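Local atomic coordinates of ATP-dependent DNA helicase (Mycobacterium smegmatis, PDB entry 5V9X), a protein that couples ATP hydrolysis to 3'-to-5' movement along a single-stranded DNA tracking strand and unwinds RNA:DNA duplexes. Residues S293-N298 against I398-P403. Sequence-based numbering, arbitrary orientation.
With nucleotides of chain B.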
ATOM      1  N   SER A 293      -6.178  -4.622 -22.302  1.00 43.79           N
ATOM      2  CA  SER A 293      -5.657  -5.357 -21.163  1.00 41.97           C
ATOM      3  C   SER A 293      -4.742  -4.452 -20.355  1.00 42.87           C
ATOM      4  O   SER A 293      -4.021  -3.620 -20.916  1.00 43.07           O
ATOM      5  CB  SER A 293      -4.896  -6.607 -21.611  1.00 43.46           C
ATOM      6  OG  SER A 293      -5.625  -7.312 -22.601  1.00 55.66           O
ATOM      7  N   ILE A 294      -4.785  -4.607 -19.036  1.00 39.29           N
ATOM      8  CA  ILE A 294      -3.859  -3.942 -18.131  1.00 43.22           C
ATOM      9  C   ILE A 294      -2.909  -5.000 -17.591  1.00 50.06           C
ATOM     10  O   ILE A 294      -3.343  -5.968 -16.954  1.00 52.70           O
ATOM     11  CB  ILE A 294      -4.587  -3.220 -16.988  1.00 41.61           C
ATOM     12  CG1 ILE A 294      -5.591  -2.208 -17.541  1.00 40.85           C
ATOM     13  CG2 ILE A 294      -3.584  -2.527 -16.079  1.00 39.71           C
ATOM     14  CD1 ILE A 294      -6.414  -1.527 -16.468  1.00 36.53           C
ATOM     15  N   VAL A 295      -1.619  -4.824 -17.858  1.00 47.97           N
ATOM     16  CA  VAL A 295      -0.574  -5.674 -17.303  1.00 45.80           C
ATOM     17  C   VAL A 295       0.047  -4.927 -16.132  1.00 46.89           C
ATOM     18  O   VAL A 295       0.617  -3.844 -16.310  1.00 50.46           O
ATOM     19  CB  VAL A 295       0.482  -6.032 -18.362  1.00 41.82           C
ATOM     20  CG1 VAL A 295       1.500  -7.010 -17.794  1.00 43.47           C
ATOM     21  CG2 VAL A 295      -0.183  -6.607 -19.604  1.00 38.48           C
ATOM     22  N   PHE A 296      -0.076  -5.484 -14.932  1.00 43.45           N
ATOM     23  CA  PHE A 296       0.461  -4.857 -13.731  1.00 40.19           C
ATOM     24  C   PHE A 296       1.844  -5.413 -13.427  1.00 40.98           C
ATOM     25  O   PHE A 296       2.035  -6.632 -13.372  1.00 38.15           O
ATOM     26  CB  PHE A 296      -0.465  -5.065 -12.532  1.00 31.78           C
ATOM     27  CG  PHE A 296      -1.660  -4.153 -12.517  1.00 31.20           C
ATOM     28  CD1 PHE A 296      -1.518  -2.809 -12.208  1.00 44.53           C
ATOM     29  CD2 PHE A 296      -2.928  -4.640 -12.800  1.00 31.41           C
ATOM     30  CE1 PHE A 296      -2.618  -1.960 -12.190  1.00 30.13           C
ATOM     31  CE2 PHE A 296      -4.032  -3.799 -12.783  1.00 43.53           C
ATOM     32  CZ  PHE A 296      -3.877  -2.457 -12.479  1.00 37.37           C
ATOM     33  N   ALA A 297       2.804  -4.512 -13.229  1.00 43.22           N
ATOM     34  CA  ALA A 297       4.152  -4.857 -12.805  1.00 43.71           C
ATOM     35  C   ALA A 297       4.417  -4.226 -11.445  1.00 46.09           C
ATOM     36  O   ALA A 297       3.961  -3.113 -11.169  1.00 51.38           O
ATOM     37  CB  ALA A 297       5.192  -4.382 -13.823  1.00 43.48           C
ATOM     38  N   ASN A 298       5.155  -4.939 -10.598  1.00 43.49           N
ATOM     39  CA  ASN A 298       5.389  -4.500  -9.228  1.00 38.13           C
ATOM     40  C   ASN A 298       6.524  -3.487  -9.100  1.00 41.30           C
ATOM     41  O   ASN A 298       6.958  -3.208  -7.978  1.00 47.83           O
ATOM     42  CB  ASN A 298       5.665  -5.710  -8.328  1.00 36.48           C
ATOM     43  CG  ASN A 298       4.434  -6.577  -8.124  1.00 43.39           C
ATOM     44  OD1 ASN A 298       3.311  -6.149  -8.388  1.00 52.10           O
ATOM     45  ND2 ASN A 298       4.640  -7.797  -7.644  1.00 40.19           N
ATOM     46  N   ILE A 398      -3.721  -8.690 -16.393  1.00 41.23           N
ATOM     47  CA  ILE A 398      -2.641  -9.647 -16.196  1.00 41.75           C
ATOM     48  C   ILE A 398      -1.768  -9.142 -15.058  1.00 44.17           C
ATOM     49  O   ILE A 398      -1.365  -7.971 -15.047  1.00 43.13           O
ATOM     50  CB  ILE A 398      -1.820  -9.847 -17.478  1.00 45.74           C
ATOM     51  CG1 ILE A 398      -2.700 -10.406 -18.597  1.00 38.41           C
ATOM     52  CG2 ILE A 398      -0.649 -10.771 -17.212  1.00 53.46           C
ATOM     53  CD1 ILE A 398      -1.968 -10.594 -19.906  1.00 38.27           C
ATOM     54  N   GLN A 399      -1.484 -10.017 -14.098  1.00 44.95           N
ATOM     55  CA  GLN A 399      -0.649  -9.692 -12.948  1.00 43.77           C
ATOM     56  C   GLN A 399       0.654 -10.470 -13.070  1.00 48.36           C
ATOM     57  O   GLN A 399       0.655 -11.703 -12.998  1.00 50.73           O
ATOM     58  CB  GLN A 399      -1.364 -10.019 -11.639  1.00 40.65           C
ATOM     59  CG  GLN A 399      -0.497  -9.852 -10.401  1.00 39.03           C
ATOM     60  CD  GLN A 399      -0.041  -8.423 -10.200  1.00 47.45           C
ATOM     61  OE1 GLN A 399      -0.813  -7.484 -10.395  1.00 47.16           O
ATOM     62  NE2 GLN A 399       1.219  -8.247  -9.815  1.00 33.05           N
ATOM     63  N   VAL A 400       1.755  -9.752 -13.263  1.00 49.99           N
ATOM     64  CA  VAL A 400       3.082 -10.356 -13.322  1.00 50.01           C
ATOM     65  C   VAL A 400       3.638 -10.399 -11.906  1.00 53.03           C
ATOM     66  O   VAL A 400       3.707  -9.367 -11.231  1.00 57.03           O
ATOM     67  CB  VAL A 400       4.008  -9.574 -14.266  1.00 43.89           C
ATOM     68  CG1 VAL A 400       5.468  -9.840 -13.933  1.00 42.50           C
ATOM     69  CG2 VAL A 400       3.721  -9.957 -15.709  1.00 46.86           C
ATOM     70  N   GLU A 401       4.022 -11.601 -11.460  1.00 54.39           N
ATOM     71  CA  GLU A 401       4.420 -11.892 -10.083  1.00 56.04           C
ATOM     72  C   GLU A 401       3.220 -11.779  -9.148  1.00 53.79           C
ATOM     73  O   GLU A 401       2.242 -11.095  -9.466  1.00 58.62           O
ATOM     74  CB  GLU A 401       5.557 -10.970  -9.624  1.00 59.23           C
ATOM     75  CG  GLU A 401       6.213 -11.366  -8.305  1.00 65.36           C
ATOM     76  CD  GLU A 401       7.409 -10.499  -7.958  1.00 70.43           C
ATOM     77  OE1 GLU A 401       7.388  -9.291  -8.278  1.00 72.04           O
ATOM     78  OE2 GLU A 401       8.378 -11.030  -7.373  1.00 73.76           O
ATOM     79  N   ALA A 402       3.270 -12.459  -8.008  1.00 48.08           N
ATOM     80  CA  ALA A 402       2.197 -12.339  -7.034  1.00 51.76           C
ATOM     81  C   ALA A 402       2.049 -10.880  -6.607  1.00 49.58           C
ATOM     82  O   ALA A 402       3.052 -10.176  -6.446  1.00 52.20           O
ATOM     83  CB  ALA A 402       2.470 -13.223  -5.816  1.00 52.55           C
ATOM     84  N   PRO A 403       0.825 -10.391  -6.435  1.00 47.32           N
ATOM     85  CA  PRO A 403       0.626  -8.988  -6.051  1.00 44.06           C
ATOM     86  C   PRO A 403       0.994  -8.765  -4.595  1.00 48.57           C
ATOM     87  O   PRO A 403       1.125  -9.731  -3.827  1.00 56.64           O
ATOM     88  CB  PRO A 403      -0.873  -8.768  -6.300  1.00 45.03           C
ATOM     89  CG  PRO A 403      -1.474 -10.116  -6.166  1.00 47.51           C
ATOM     90  CD  PRO A 403      -0.451 -11.093  -6.666  1.00 45.60           C
TER
ATOM     91  P    DG B   6      13.831  -2.995  -5.118  1.00128.76           P
ATOM     92  OP1  DG B   6      14.597  -2.106  -6.020  1.00129.03           O
ATOM     93  OP2  DG B   6      13.875  -2.777  -3.654  1.00131.93           O
ATOM     94  O5'  DG B   6      12.306  -2.967  -5.555  1.00118.61           O
ATOM     95  C5'  DG B   6      11.522  -1.845  -5.285  1.00109.66           C
ATOM     96  C4'  DG B   6      10.114  -2.081  -5.770  1.00102.88           C
ATOM     97  O4'  DG B   6       9.541  -3.202  -5.064  1.00106.36           O
ATOM     98  C3'  DG B   6       9.171  -0.904  -5.568  1.00 96.69           C
ATOM     99  O3'  DG B   6       8.687  -0.481  -6.823  1.00 86.84           O
ATOM    100  C2'  DG B   6       8.051  -1.456  -4.669  1.00100.97           C
ATOM    101  C1'  DG B   6       8.176  -2.963  -4.854  1.00108.71           C
ATOM    102  N9   DG B   6       7.750  -3.755  -3.694  1.00122.45           N
ATOM    103  C8   DG B   6       8.393  -4.854  -3.171  1.00127.14           C
ATOM    104  N7   DG B   6       7.791  -5.370  -2.137  1.00128.74           N
ATOM    105  C5   DG B   6       6.670  -4.568  -1.958  1.00128.86           C
ATOM    106  C6   DG B   6       5.639  -4.645  -0.988  1.00130.08           C
ATOM    107  O6   DG B   6       5.512  -5.464  -0.066  1.00130.11           O
ATOM    108  N1   DG B   6       4.692  -3.637  -1.162  1.00129.88           N
ATOM    109  C2   DG B   6       4.734  -2.678  -2.147  1.00126.31           C
ATOM    110  N2   DG B   6       3.730  -1.789  -2.157  1.00122.62           N
ATOM    111  N3   DG B   6       5.691  -2.596  -3.063  1.00125.33           N
ATOM    112  C4   DG B   6       6.626  -3.569  -2.910  1.00126.77           C
TER
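Asn-298 ND2 is gripped by two acceptors of the loop that follows strand 394-400: the backbone Ala-402 O at 3.1 Å, close to the plane of the asparagine amide, and the carboxylate Glu-401 OE1 at 3.2 Å, approached from above the carboxylate plane. The other branch of the same amide, OD1, accepts a hydrogen bond from Gln-399 NE2 that is longer (3.3 Å) and bent (140° at the hydrogen). Gln-399 reaches it because its chain, with CG anti to the backbone N (chi1 174°), bends at chi2; its NE2 also donates to Glu-401 O at 3.0 Å, thereby tying the strand end to the loop that follows. Arg-412 NH1 completes the network, hydrogen-bonded to both Gln-399 OE1 and Asn-298 OD1. With partners for both ends of each amide, the bonding pattern is consistent with the modelled orientation of Asn-298 and Gln-399.

Behind this cluster the strands run parallel, 15° apart, and the backbone ladder alternates as parallel pairing requires: Ile-398 N to Ile-294 O, Phe-296 N to Ile-398 O, then Val-400 N to Phe-296 O at 3.1 Å. On one sheet face Val-295 CG1 meets Val-400 CG2 at 4.2 Å, with helix 276-288 packed against Val-400 and Ile-398. On the other, the Gln-399 and Phe-296 side chains cross at about a right angle, with amide and ring planes nearly parallel, and Gln-399 OE1 lies beside Phe-296 CB.

The pair occupies the centre of the parallel sheet in the second RecA-like domain. Asn-298 O, a carbonyl oxygen, lies in van der Waals contact with the sugar carbon C1' of DG6 of chain B, at 3.4 Å. The side-chain bonds thus link the two strand-end loops where the DNA passes, and the nearby arginine would probably polarise both amide oxygens.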